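Mannuronan C5-epimerase (Pseudomonas syringae pv. tomato, PDB 4NK6) epimerises beta-D-mannuronate to alpha-L-guluronate residues in the alginate polymer and helps carry the chain safely through the periplasm. Local coordinates at residues A26-P31 with N351-G356; I367-S372 with V413-V418; A332-Y337 with W355-I360; E301-F306 with N325-I330; F248-T253 with D275-L280. All blocks are in the same frame, centred on the assembly; numbering follows the deposited sequence.

Interaction 1. Residues A26-P31 with N351-G356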
# COMPACT_ATOMS: atom_id res chain seq x y z
N ALA A 26 21.07 3.89 21.35
CA ALA A 26 20.23 5.09 21.45
C ALA A 26 18.94 4.90 20.67
O ALA A 26 18.88 4.06 19.76
CB ALA A 26 20.99 6.32 20.94
N LYS A 27 17.91 5.67 21.00
CA LYS A 27 16.62 5.53 20.32
C LYS A 27 16.78 5.87 18.84
O LYS A 27 17.66 6.65 18.47
CB LYS A 27 15.52 6.37 20.99
CG LYS A 27 15.69 7.88 20.92
CD LYS A 27 14.62 8.56 21.77
CE LYS A 27 14.64 10.08 21.65
NZ LYS A 27 14.15 10.55 20.32
N PRO A 28 15.97 5.24 17.97
CA PRO A 28 16.15 5.46 16.54
C PRO A 28 15.84 6.89 16.10
O PRO A 28 14.99 7.56 16.70
CB PRO A 28 15.15 4.48 15.91
CG PRO A 28 14.15 4.20 16.97
CD PRO A 28 14.93 4.24 18.25
N VAL A 29 16.55 7.33 15.07
CA VAL A 29 16.29 8.62 14.45
C VAL A 29 15.27 8.42 13.34
O VAL A 29 15.54 7.74 12.34
CB VAL A 29 17.57 9.23 13.87
CG1 VAL A 29 17.27 10.52 13.11
CG2 VAL A 29 18.58 9.48 14.98
N LEU A 30 14.09 8.98 13.52
CA LEU A 30 13.00 8.74 12.59
C LEU A 30 12.84 9.96 11.69
O LEU A 30 13.07 11.08 12.12
CB LEU A 30 11.70 8.46 13.36
CG LEU A 30 11.76 7.21 14.25
CD1 LEU A 30 10.52 7.14 15.12
CD2 LEU A 30 11.89 5.95 13.40
N PRO A 31 12.46 9.73 10.42
CA PRO A 31 12.29 10.82 9.45
C PRO A 31 11.32 11.87 9.97
O PRO A 31 10.32 11.53 10.61
CB PRO A 31 11.68 10.11 8.23
CG PRO A 31 12.11 8.69 8.36
CD PRO A 31 12.17 8.41 9.83
N ASN A 351 17.65 -8.78 10.45
CA ASN A 351 18.31 -7.48 10.53
C ASN A 351 17.34 -6.31 10.55
O ASN A 351 17.51 -5.32 9.82
CB ASN A 351 19.34 -7.33 9.42
CG ASN A 351 20.44 -8.38 9.51
OD1 ASN A 351 21.35 -8.27 10.32
ND2 ASN A 351 20.34 -9.42 8.69
N ASN A 352 16.32 -6.44 11.39
CA ASN A 352 15.32 -5.40 11.58
C ASN A 352 15.30 -4.97 13.03
O ASN A 352 15.63 -5.75 13.93
CB ASN A 352 13.94 -5.92 11.16
CG ASN A 352 13.81 -6.09 9.65
OD1 ASN A 352 13.91 -5.13 8.90
ND2 ASN A 352 13.58 -7.33 9.20
N LEU A 353 14.92 -3.71 13.26
CA LEU A 353 14.79 -3.17 14.60
C LEU A 353 13.32 -2.93 14.94
O LEU A 353 12.61 -2.26 14.20
CB LEU A 353 15.58 -1.86 14.73
CG LEU A 353 15.41 -1.05 16.02
CD1 LEU A 353 15.88 -1.84 17.25
CD2 LEU A 353 16.11 0.32 15.94
N LEU A 354 12.87 -3.51 16.06
CA LEU A 354 11.56 -3.21 16.61
C LEU A 354 11.77 -2.44 17.91
O LEU A 354 12.31 -2.98 18.88
CB LEU A 354 10.77 -4.51 16.87
CG LEU A 354 10.00 -5.14 15.71
CD1 LEU A 354 10.87 -5.38 14.48
CD2 LEU A 354 9.32 -6.43 16.13
N TRP A 355 11.38 -1.17 17.92
CA TRP A 355 11.62 -0.28 19.06
C TRP A 355 10.35 0.34 19.63
O TRP A 355 9.67 1.10 18.95
CB TRP A 355 12.56 0.86 18.67
CG TRP A 355 12.99 1.68 19.86
CD1 TRP A 355 12.22 2.52 20.62
CD2 TRP A 355 14.31 1.72 20.45
NE1 TRP A 355 12.97 3.08 21.63
CE2 TRP A 355 14.25 2.60 21.55
CE3 TRP A 355 15.52 1.10 20.14
CZ2 TRP A 355 15.37 2.88 22.34
CZ3 TRP A 355 16.63 1.38 20.93
CH2 TRP A 355 16.54 2.26 22.02
N GLY A 356 10.07 0.05 20.90
CA GLY A 356 9.05 0.77 21.64
C GLY A 356 7.62 0.61 21.14
O GLY A 356 6.79 1.50 21.32
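On the outer surface of the right-handed parallel beta-helix, K27 and P28 of the extended N-terminal arm lie over the indole of W355, which projects from strand 353-355. Both residues press on the same ring face. CD of P28 approaches W355 CD2 to 3.4 Å and lies 19° off the normal of the five-membered ring, a CH-pi contact. The neighbouring six-membered ring receives the CA of K27, 3.9 Å from its centroid and 23° off the normal. Each of these carbons is bonded to a backbone nitrogen, which probably makes its hydrogens slightly positive and suits them to the pi cloud. CB of K27 adds a contact of 3.7 Å with W355 CZ2, after which the rest of the lysine chain leads away, so its amino end takes no part in the contact. The indole itself is presented by a first torsion that sets CG anti to the backbone N (chi1 -172°), and it also meets the ring of Y378 at nearly parallel planes. Strand 353-355 belongs to one coil of the beta-helix, in the fifth predicted PbH1 repeat, and N352 of that coil bonds to N329 and S326 of the coil before. The arm runs across the coils instead of following them: L30 touches I330 and Y333, and P31 touches F306 and F308. P28 extends the apolar contact along the same strand to L353, its CB 4.3 Å from L353 CD2, while O of A26 lies oblique to the indole, 3.7 Å from W355 CZ3.

Interaction 2. Residues I367-S372 with V413-V418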
# COMPACT_ATOMS: atom_id res chain seq x y z
N ILE A 367 4.63 -10.60 19.49
CA ILE A 367 5.63 -10.50 18.43
C ILE A 367 6.13 -11.90 18.07
O ILE A 367 6.67 -12.62 18.91
CB ILE A 367 6.84 -9.64 18.88
CG1 ILE A 367 6.39 -8.21 19.18
CG2 ILE A 367 7.93 -9.65 17.81
CD1 ILE A 367 7.46 -7.34 19.90
N ARG A 368 5.92 -12.31 16.82
CA ARG A 368 6.40 -13.61 16.38
C ARG A 368 7.51 -13.46 15.34
O ARG A 368 7.41 -12.66 14.41
CB ARG A 368 5.25 -14.47 15.83
CG ARG A 368 5.73 -15.84 15.32
CD ARG A 368 4.59 -16.87 15.25
NE ARG A 368 3.60 -16.57 14.21
CZ ARG A 368 3.61 -17.11 13.00
NH1 ARG A 368 2.65 -16.80 12.13
NH2 ARG A 368 4.57 -17.96 12.64
N VAL A 369 8.58 -14.23 15.53
CA VAL A 369 9.73 -14.16 14.64
C VAL A 369 10.05 -15.55 14.12
O VAL A 369 10.41 -16.43 14.89
CB VAL A 369 10.99 -13.64 15.38
CG1 VAL A 369 12.17 -13.54 14.43
CG2 VAL A 369 10.70 -12.27 16.02
N ARG A 370 9.91 -15.74 12.81
CA ARG A 370 10.16 -17.05 12.21
C ARG A 370 11.34 -16.95 11.24
O ARG A 370 11.36 -16.07 10.38
CB ARG A 370 8.91 -17.55 11.47
CG ARG A 370 9.02 -19.01 10.96
CD ARG A 370 7.81 -19.40 10.09
NE ARG A 370 7.91 -18.91 8.72
CZ ARG A 370 6.95 -19.05 7.80
NH1 ARG A 370 7.13 -18.57 6.57
NH2 ARG A 370 5.81 -19.66 8.10
N ASN A 371 12.31 -17.85 11.40
CA ASN A 371 13.44 -17.96 10.47
C ASN A 371 14.15 -16.65 10.19
O ASN A 371 14.56 -16.40 9.05
CB ASN A 371 12.98 -18.55 9.12
CG ASN A 371 12.58 -20.02 9.23
OD1 ASN A 371 13.07 -20.75 10.09
ND2 ASN A 371 11.70 -20.45 8.34
N SER A 372 14.27 -15.80 11.20
CA SER A 372 14.91 -14.49 11.03
C SER A 372 16.04 -14.31 12.04
O SER A 372 15.87 -14.58 13.23
CB SER A 372 13.86 -13.38 11.21
OG SER A 372 12.73 -13.62 10.40
N VAL A 413 16.91 -18.77 13.88
CA VAL A 413 16.32 -17.62 14.54
C VAL A 413 17.27 -17.09 15.62
O VAL A 413 17.83 -17.84 16.40
CB VAL A 413 14.91 -17.94 15.11
CG1 VAL A 413 14.98 -18.92 16.30
CG2 VAL A 413 14.18 -16.66 15.50
N SER A 414 17.49 -15.78 15.63
CA SER A 414 18.26 -15.19 16.71
C SER A 414 17.78 -13.77 17.01
O SER A 414 17.37 -13.03 16.10
CB SER A 414 19.75 -15.18 16.40
OG SER A 414 20.04 -14.17 15.46
N LEU A 415 17.81 -13.40 18.28
CA LEU A 415 17.41 -12.05 18.62
C LEU A 415 18.10 -11.51 19.86
O LEU A 415 18.72 -12.24 20.64
CB LEU A 415 15.89 -11.94 18.71
CG LEU A 415 15.13 -13.03 19.44
CD1 LEU A 415 15.03 -12.71 20.91
CD2 LEU A 415 13.75 -13.19 18.82
N ILE A 416 18.00 -10.19 20.01
CA ILE A 416 18.50 -9.48 21.16
C ILE A 416 17.32 -8.69 21.71
O ILE A 416 16.66 -7.95 20.98
CB ILE A 416 19.64 -8.54 20.76
CG1 ILE A 416 20.84 -9.36 20.29
CG2 ILE A 416 20.04 -7.65 21.93
CD1 ILE A 416 22.01 -8.54 19.77
N MET A 417 17.02 -8.89 22.99
CA MET A 417 15.93 -8.18 23.64
C MET A 417 16.49 -7.30 24.75
O MET A 417 17.25 -7.78 25.60
CB MET A 417 14.90 -9.15 24.22
CG MET A 417 14.32 -10.12 23.20
SD MET A 417 12.97 -11.10 23.89
CE MET A 417 12.03 -9.81 24.69
N VAL A 418 16.14 -6.01 24.72
CA VAL A 418 16.59 -5.05 25.73
C VAL A 418 15.40 -4.24 26.23
O VAL A 418 14.66 -3.65 25.44
CB VAL A 418 17.67 -4.08 25.18
CG1 VAL A 418 17.99 -2.96 26.18
CG2 VAL A 418 18.95 -4.83 24.81
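V369 and V413 meet at a slant, one branch of each doing the touching. On V369 the branch is CG1, on V413 it is CG2, and they stand 3.9 Å apart; both are the methyls that lie anti to their own backbone N. The other methyl of V369, CG2, is turned to L415 and reaches its CD2 at 4.2 Å, so that one valine divides its two branches between two partners. I375 touches both V369 and L415 and joins this apolar cluster. Beside it the backbones join at a single point: S414 N donates to S372 O over 3.1 Å with an angle of 159°, and CA of V413 leans on the same oxygen at 3.3 Å. S372 folds its hydroxyl back within its own segment, OG donating to R370 O at 2.8 Å from well above the carbonyl plane, and it is also bonded to S349 N. The hydroxyl of S414, in turn, pairs with N374 N. Strands 367-370 and 414-418 lie on different walls of the solenoid, and aliphatic side chains meeting between such walls form the buried core typical of a parallel beta-helix.

Interaction 3. Residues A332-Y337 with W355-I360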
# COMPACT_ATOMS: atom_id res chain seq x y z
N ALA A 332 8.68 1.15 14.81
CA ALA A 332 8.80 1.88 16.08
C ALA A 332 7.52 2.57 16.56
O ALA A 332 6.79 3.18 15.79
CB ALA A 332 9.93 2.90 15.99
N TYR A 333 7.27 2.47 17.87
CA TYR A 333 6.20 3.22 18.53
C TYR A 333 4.81 3.00 17.92
O TYR A 333 3.98 3.91 17.93
CB TYR A 333 6.52 4.72 18.53
CG TYR A 333 7.92 5.07 18.99
CD1 TYR A 333 8.31 4.87 20.31
CD2 TYR A 333 8.84 5.64 18.12
CE1 TYR A 333 9.58 5.20 20.75
CE2 TYR A 333 10.11 5.97 18.54
CZ TYR A 333 10.48 5.76 19.85
OH TYR A 333 11.75 6.10 20.27
N ASN A 334 4.56 1.81 17.38
CA ASN A 334 3.25 1.50 16.84
C ASN A 334 2.33 0.96 17.92
O ASN A 334 2.78 0.28 18.84
CB ASN A 334 3.36 0.50 15.70
CG ASN A 334 4.18 1.03 14.54
OD1 ASN A 334 3.72 1.90 13.80
ND2 ASN A 334 5.38 0.48 14.35
N GLU A 335 1.04 1.28 17.82
CA GLU A 335 0.04 0.69 18.70
C GLU A 335 -0.57 -0.43 17.89
O GLU A 335 -1.22 -0.18 16.87
CB GLU A 335 -1.03 1.72 19.07
CG GLU A 335 -0.50 3.12 19.34
CD GLU A 335 -0.09 3.33 20.79
OE1 GLU A 335 -0.03 2.35 21.56
OE2 GLU A 335 0.17 4.50 21.16
N ILE A 336 -0.34 -1.67 18.31
CA ILE A 336 -0.73 -2.82 17.51
C ILE A 336 -1.54 -3.77 18.37
O ILE A 336 -1.00 -4.45 19.24
CB ILE A 336 0.52 -3.55 16.97
CG1 ILE A 336 1.36 -2.58 16.13
CG2 ILE A 336 0.12 -4.76 16.14
CD1 ILE A 336 2.75 -3.09 15.78
N TYR A 337 -2.85 -3.83 18.13
CA TYR A 337 -3.73 -4.42 19.12
C TYR A 337 -4.97 -5.08 18.55
O TYR A 337 -5.45 -4.69 17.51
CB TYR A 337 -4.11 -3.37 20.19
CG TYR A 337 -4.83 -2.13 19.67
CD1 TYR A 337 -4.11 -1.04 19.18
CD2 TYR A 337 -6.21 -2.03 19.70
CE1 TYR A 337 -4.75 0.10 18.71
CE2 TYR A 337 -6.87 -0.89 19.23
CZ TYR A 337 -6.13 0.17 18.74
OH TYR A 337 -6.76 1.30 18.27
N TRP A 355 11.38 -1.17 17.92
CA TRP A 355 11.62 -0.28 19.06
C TRP A 355 10.35 0.34 19.63
O TRP A 355 9.67 1.10 18.95
CB TRP A 355 12.56 0.86 18.67
CG TRP A 355 12.99 1.68 19.86
CD1 TRP A 355 12.22 2.52 20.62
CD2 TRP A 355 14.31 1.72 20.45
NE1 TRP A 355 12.97 3.08 21.63
CE2 TRP A 355 14.25 2.60 21.55
CE3 TRP A 355 15.52 1.10 20.14
CZ2 TRP A 355 15.37 2.88 22.34
CZ3 TRP A 355 16.63 1.38 20.93
CH2 TRP A 355 16.54 2.26 22.02
N GLY A 356 10.07 0.05 20.90
CA GLY A 356 9.05 0.77 21.64
C GLY A 356 7.62 0.61 21.14
O GLY A 356 6.79 1.50 21.32
N ASN A 357 7.33 -0.54 20.53
CA ASN A 357 5.97 -0.83 20.10
C ASN A 357 5.15 -1.31 21.27
O ASN A 357 5.66 -1.99 22.15
CB ASN A 357 5.98 -1.91 19.02
CG ASN A 357 6.74 -1.49 17.80
OD1 ASN A 357 6.24 -0.71 17.00
ND2 ASN A 357 7.95 -2.01 17.64
N ARG A 358 3.87 -0.96 21.26
CA ARG A 358 2.96 -1.44 22.28
C ARG A 358 2.02 -2.44 21.62
O ARG A 358 1.11 -2.08 20.88
CB ARG A 358 2.21 -0.27 22.91
CG ARG A 358 3.12 0.61 23.78
CD ARG A 358 2.39 1.81 24.34
NE ARG A 358 2.20 2.82 23.32
CZ ARG A 358 3.09 3.78 23.05
NH1 ARG A 358 4.22 3.84 23.74
NH2 ARG A 358 2.83 4.67 22.11
N VAL A 359 2.28 -3.72 21.89
CA VAL A 359 1.58 -4.81 21.23
C VAL A 359 0.64 -5.47 22.24
O VAL A 359 1.07 -6.22 23.12
CB VAL A 359 2.59 -5.83 20.66
CG1 VAL A 359 1.91 -6.78 19.74
CG2 VAL A 359 3.68 -5.08 19.90
N ILE A 360 -0.65 -5.17 22.12
CA ILE A 360 -1.59 -5.42 23.20
C ILE A 360 -2.79 -6.23 22.73
O ILE A 360 -3.40 -5.89 21.74
CB ILE A 360 -2.17 -4.07 23.73
CG1 ILE A 360 -1.05 -3.04 23.95
CG2 ILE A 360 -2.98 -4.31 24.99
CD1 ILE A 360 -0.02 -3.44 25.03
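N334 and N357 lie side by side on consecutive coils of the right-handed beta-helix and form a rung of an asparagine ladder. Their amide planes are only 6° apart, a match that follows from similar first and second torsions, with CG anti to the carbonyl carbon in both (chi1 about -61°). OD1 of N357 is gripped twice by one residue, at 3.0 Å by N334 ND2 in the plane of the acceptor's carbonyl and at 3.1 Å by N334 N. The ladder continues both ways, N334 OD1 taking the N-H of N310 and N357 ND2 giving to N380 OD1. Around this buried turn the backbones are tightly laced in parallel: R358 N binds N334 O at 2.9 Å, I336 N binds R358 O, and I360 N binds I336 O. I336 and V359 point together to the inner face of this sheet.

The other face, carrying E335, R358, Y337 and I360, is partly exposed. Near its edge the Y333 ring runs alongside W355, obliquely, its OH 3.5 Å from W355 NE1. E335 and R358 form a salt bridge: E335 bends at chi2 (-88°) to bring both oxygens to the side of R358, whose NE meets OE1 on its syn side at 2.9 Å, though tilted out of the carboxylate plane. NH2 of the same guanidinium reaches E335 OE2 at 2.8 Å, coming from above that plane.

Interaction 4. Residues E301-F306 with N325-I330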
# COMPACT_ATOMS: atom_id res chain seq x y z
N GLU A 301 11.98 -8.16 -0.02
CA GLU A 301 13.04 -7.16 -0.01
C GLU A 301 12.53 -5.73 0.02
O GLU A 301 13.04 -4.87 -0.69
CB GLU A 301 13.99 -7.37 -1.19
CG GLU A 301 14.51 -8.79 -1.29
CD GLU A 301 15.70 -8.88 -2.21
OE1 GLU A 301 15.50 -9.17 -3.41
OE2 GLU A 301 16.83 -8.64 -1.74
N VAL A 302 11.53 -5.48 0.84
CA VAL A 302 11.24 -4.10 1.15
C VAL A 302 12.22 -3.72 2.25
O VAL A 302 12.14 -4.23 3.37
CB VAL A 302 9.78 -3.89 1.56
CG1 VAL A 302 9.53 -2.41 1.82
CG2 VAL A 302 8.87 -4.38 0.44
N ASP A 303 13.16 -2.85 1.91
CA ASP A 303 14.33 -2.60 2.76
C ASP A 303 14.45 -1.14 3.18
O ASP A 303 13.91 -0.25 2.52
CB ASP A 303 15.62 -3.02 2.04
CG ASP A 303 15.68 -4.52 1.76
OD1 ASP A 303 14.81 -5.25 2.27
OD2 ASP A 303 16.60 -4.96 1.04
N ASN A 304 15.17 -0.90 4.28
CA ASN A 304 15.53 0.44 4.70
C ASN A 304 14.33 1.38 4.79
O ASN A 304 14.39 2.52 4.35
CB ASN A 304 16.59 1.02 3.76
CG ASN A 304 17.80 0.09 3.63
OD1 ASN A 304 18.20 -0.55 4.61
ND2 ASN A 304 18.36 0.01 2.44
N SER A 305 13.25 0.87 5.37
CA SER A 305 12.01 1.61 5.48
C SER A 305 11.65 1.86 6.94
O SER A 305 12.33 1.38 7.86
CB SER A 305 10.88 0.87 4.76
OG SER A 305 11.14 0.77 3.36
N PHE A 306 10.58 2.61 7.16
CA PHE A 306 10.23 3.03 8.49
C PHE A 306 8.74 2.90 8.68
O PHE A 306 7.95 3.47 7.93
CB PHE A 306 10.63 4.50 8.72
CG PHE A 306 12.07 4.81 8.39
CD1 PHE A 306 12.46 5.07 7.08
CD2 PHE A 306 13.02 4.89 9.39
CE1 PHE A 306 13.78 5.39 6.78
CE2 PHE A 306 14.34 5.20 9.10
CZ PHE A 306 14.72 5.46 7.79
N ASN A 325 12.57 -11.65 3.27
CA ASN A 325 13.87 -11.00 3.18
C ASN A 325 13.76 -9.47 3.09
O ASN A 325 14.52 -8.81 2.36
CB ASN A 325 14.68 -11.59 2.02
CG ASN A 325 16.16 -11.28 2.12
OD1 ASN A 325 16.68 -11.03 3.21
ND2 ASN A 325 16.86 -11.31 0.97
N SER A 326 12.81 -8.91 3.83
CA SER A 326 12.69 -7.46 3.98
C SER A 326 13.52 -7.02 5.18
O SER A 326 13.19 -7.33 6.33
CB SER A 326 11.22 -7.08 4.19
OG SER A 326 10.46 -7.36 3.03
N VAL A 327 14.62 -6.30 4.91
CA VAL A 327 15.65 -6.07 5.93
C VAL A 327 16.02 -4.59 6.10
O VAL A 327 15.73 -3.77 5.24
CB VAL A 327 16.95 -6.87 5.59
CG1 VAL A 327 16.62 -8.32 5.27
CG2 VAL A 327 17.69 -6.23 4.42
N GLY A 328 16.68 -4.26 7.21
CA GLY A 328 17.17 -2.91 7.45
C GLY A 328 16.08 -1.94 7.86
O GLY A 328 16.25 -0.72 7.78
N ASN A 329 14.97 -2.49 8.32
CA ASN A 329 13.80 -1.66 8.62
C ASN A 329 13.72 -1.26 10.07
O ASN A 329 14.27 -1.92 10.94
CB ASN A 329 12.52 -2.39 8.21
CG ASN A 329 12.48 -2.70 6.73
OD1 ASN A 329 12.37 -1.79 5.91
ND2 ASN A 329 12.59 -3.98 6.38
N ILE A 330 13.00 -0.17 10.32
CA ILE A 330 12.72 0.25 11.68
C ILE A 330 11.21 0.27 11.90
O ILE A 330 10.47 0.97 11.21
CB ILE A 330 13.35 1.62 12.02
CG1 ILE A 330 14.88 1.53 11.94
CG2 ILE A 330 12.95 2.05 13.42
CD1 ILE A 330 15.59 2.86 12.09
O HOH W 1 16.82 -7.79 1.08
O HOH W 2 19.10 0.35 7.28
O HOH W 3 15.07 1.73 8.13
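OD1 of D303 accepts the N-H of V327 at 2.8 Å in an almost straight bond (175°), met from above the carboxylate plane. It links the turns of two successive coils of the right-handed beta-helix, which run in the same direction. The next links are made by an asparagine: N329 ND2 donates to V302 O at 3.1 Å, in the plane of both groups, while its OD1 accepts from S305 N at 2.9 Å. N352 repeats this pattern one coil further on, binding S326 O and N329 N, so the asparagines bracket turn after turn. A serine works in the same way at the start of the turn, S326 OG accepting V302 N at 3.1 Å and also bonding to D323 O. V302 itself lies near the active site, its side chain about 5 Å from that of H274, the inferred proton acceptor. On the outer side, waters lie between the turns: one is 2.8 Å from both D303 OD2 and N325 O, another donates to N304 OD1 and G328 O. A third donates to S305 O and G328 O. Where the turn passes into strand, I330 N bonds to S305 O, and I330 extends beside F306 until its CD1 is 4.0 Å from F306 CE2.

Interaction 5. Residues F248-T253 with D275-L280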
# COMPACT_ATOMS: atom_id res chain seq x y z
N PHE A 248 -3.28 -0.14 -0.31
CA PHE A 248 -2.11 0.43 -0.97
C PHE A 248 -1.18 -0.69 -1.41
O PHE A 248 -0.97 -1.65 -0.68
CB PHE A 248 -1.35 1.38 -0.04
CG PHE A 248 -0.02 1.88 -0.60
CD1 PHE A 248 1.17 1.17 -0.40
CD2 PHE A 248 0.04 3.06 -1.33
CE1 PHE A 248 2.38 1.62 -0.91
CE2 PHE A 248 1.26 3.52 -1.85
CZ PHE A 248 2.43 2.80 -1.63
N TYR A 249 -0.62 -0.56 -2.61
CA TYR A 249 0.35 -1.52 -3.10
C TYR A 249 1.47 -0.79 -3.80
O TYR A 249 1.23 0.24 -4.45
CB TYR A 249 -0.32 -2.49 -4.09
CG TYR A 249 0.65 -3.38 -4.86
CD1 TYR A 249 1.08 -4.59 -4.33
CD2 TYR A 249 1.12 -3.01 -6.11
CE1 TYR A 249 1.97 -5.41 -5.02
CE2 TYR A 249 2.01 -3.82 -6.81
CZ TYR A 249 2.43 -5.02 -6.26
OH TYR A 249 3.31 -5.83 -6.95
N CYS A 250 2.69 -1.29 -3.69
CA CYS A 250 3.76 -0.80 -4.55
C CYS A 250 4.77 -1.88 -4.95
O CYS A 250 4.86 -2.93 -4.32
CB CYS A 250 4.45 0.44 -3.95
SG CYS A 250 5.42 0.15 -2.46
N TYR A 251 5.51 -1.59 -6.01
CA TYR A 251 6.47 -2.51 -6.60
C TYR A 251 7.66 -1.70 -7.07
O TYR A 251 7.49 -0.75 -7.85
CB TYR A 251 5.82 -3.23 -7.79
CG TYR A 251 6.77 -4.00 -8.70
CD1 TYR A 251 7.38 -3.38 -9.79
CD2 TYR A 251 7.03 -5.35 -8.49
CE1 TYR A 251 8.24 -4.08 -10.64
CE2 TYR A 251 7.89 -6.06 -9.33
CZ TYR A 251 8.49 -5.42 -10.40
OH TYR A 251 9.33 -6.11 -11.23
N GLU A 252 8.86 -2.07 -6.61
CA GLU A 252 10.09 -1.35 -6.94
C GLU A 252 9.91 0.18 -6.87
O GLU A 252 10.21 0.90 -7.82
CB GLU A 252 10.62 -1.81 -8.30
CG GLU A 252 11.16 -3.23 -8.26
CD GLU A 252 11.81 -3.65 -9.56
OE1 GLU A 252 12.02 -2.77 -10.43
OE2 GLU A 252 12.11 -4.86 -9.72
N THR A 253 9.40 0.63 -5.73
CA THR A 253 9.05 2.03 -5.51
C THR A 253 10.02 2.63 -4.50
O THR A 253 10.48 1.94 -3.60
CB THR A 253 7.59 2.13 -5.01
OG1 THR A 253 6.71 1.77 -6.08
CG2 THR A 253 7.24 3.53 -4.52
N ASP A 275 8.21 -6.01 -3.18
CA ASP A 275 9.16 -6.21 -4.27
C ASP A 275 10.22 -5.13 -4.44
O ASP A 275 10.17 -4.34 -5.39
CB ASP A 275 8.42 -6.40 -5.60
CG ASP A 275 7.71 -7.75 -5.69
OD1 ASP A 275 7.62 -8.48 -4.67
OD2 ASP A 275 7.23 -8.09 -6.78
N ARG A 276 11.19 -5.12 -3.53
CA ARG A 276 12.37 -4.27 -3.65
C ARG A 276 12.04 -2.77 -3.62
O ARG A 276 12.75 -1.96 -4.18
CB ARG A 276 13.18 -4.66 -4.90
CG ARG A 276 13.60 -6.14 -4.92
CD ARG A 276 14.08 -6.63 -6.30
NE ARG A 276 13.02 -6.55 -7.31
CZ ARG A 276 12.00 -7.40 -7.41
NH1 ARG A 276 11.09 -7.26 -8.36
NH2 ARG A 276 11.90 -8.43 -6.57
N SER A 277 10.95 -2.41 -2.96
CA SER A 277 10.70 -1.01 -2.66
C SER A 277 11.60 -0.66 -1.47
O SER A 277 12.02 -1.55 -0.73
CB SER A 277 9.22 -0.79 -2.33
OG SER A 277 8.38 -1.11 -3.44
N HIS A 278 11.91 0.62 -1.28
CA HIS A 278 12.86 1.01 -0.24
C HIS A 278 12.74 2.48 0.15
O HIS A 278 12.34 3.32 -0.66
CB HIS A 278 14.28 0.73 -0.75
CG HIS A 278 14.58 1.41 -2.04
ND1 HIS A 278 15.15 2.67 -2.10
CD2 HIS A 278 14.37 1.03 -3.32
CE1 HIS A 278 15.29 3.02 -3.37
NE2 HIS A 278 14.82 2.04 -4.13
N GLY A 279 13.10 2.79 1.39
CA GLY A 279 13.08 4.16 1.87
C GLY A 279 11.66 4.61 2.15
O GLY A 279 11.38 5.80 2.24
N LEU A 280 10.75 3.66 2.29
CA LEU A 280 9.35 4.02 2.49
C LEU A 280 9.13 4.57 3.90
O LEU A 280 9.79 4.15 4.85
CB LEU A 280 8.45 2.81 2.24
CG LEU A 280 8.68 2.03 0.95
CD1 LEU A 280 7.65 0.93 0.85
CD2 LEU A 280 8.62 2.92 -0.29
O HOH W 4 4.22 -8.08 -6.21
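R276 takes hold of E252 side-on, with NE and NH1 both directed at the anti side of the single oxygen OE2, at 3.1 Å and 2.9 Å. Whereas OE2 lies in the guanidinium plane, the carboxylate as a whole is turned 81° against it. An extended glutamate and an arginine bent at chi3 (-63°) bring the two ends together, and the bend also lays NH1 beside Y251, obliquely to the ring and 3.6 Å from CE2. At its edge the Y251 ring receives OD2 of D275, 3.2 Å from CD2. The other oxygen, D275 OD1, forms a salt bridge with R300, and the side chain of D275 comes within about 3 Å of that of H274, the inferred proton acceptor. The two segments are equivalent positions on neighbouring coils of the right-handed beta-helix, where a strand gives way to a turn, and the nearness of H274 is consistent with these side chains bordering the active site. Beneath them the backbones are joined by E252 N to D275 O and by H278 N to T253 O. S277 holds OG anti to its carbonyl carbon, a rotation that lets it accept T253 N at 3.1 Å while it also bonds to H274 O. Toward the interior, C250 turns SG between its backbone N and carbonyl carbon, where it packs on L280 CD1 at 4.1 Å.

How the interactions relate
Interactions 5, 4 and 3 follow one another along the chain and join successive coils of the beta-helix. Interactions 4 and 5, centres 10 Å apart, touch through probable hydrogen bonds of F306 N and S305 OG with L280; residues 325-330 lead almost directly into 332-337. Interaction 1 brings the N-terminal arm back onto a coil some 320 residues later; interactions 4 and 5 are nested within its loop, and it shares W355 and G356 with interaction 3. Interaction 2 comes last, its centre about 24 Å from that of interaction 5, which lies beside H274, the inferred proton acceptor. Coil is thus held to coil, the arm laid across, in a solenoid fold common among polysaccharide-binding proteins.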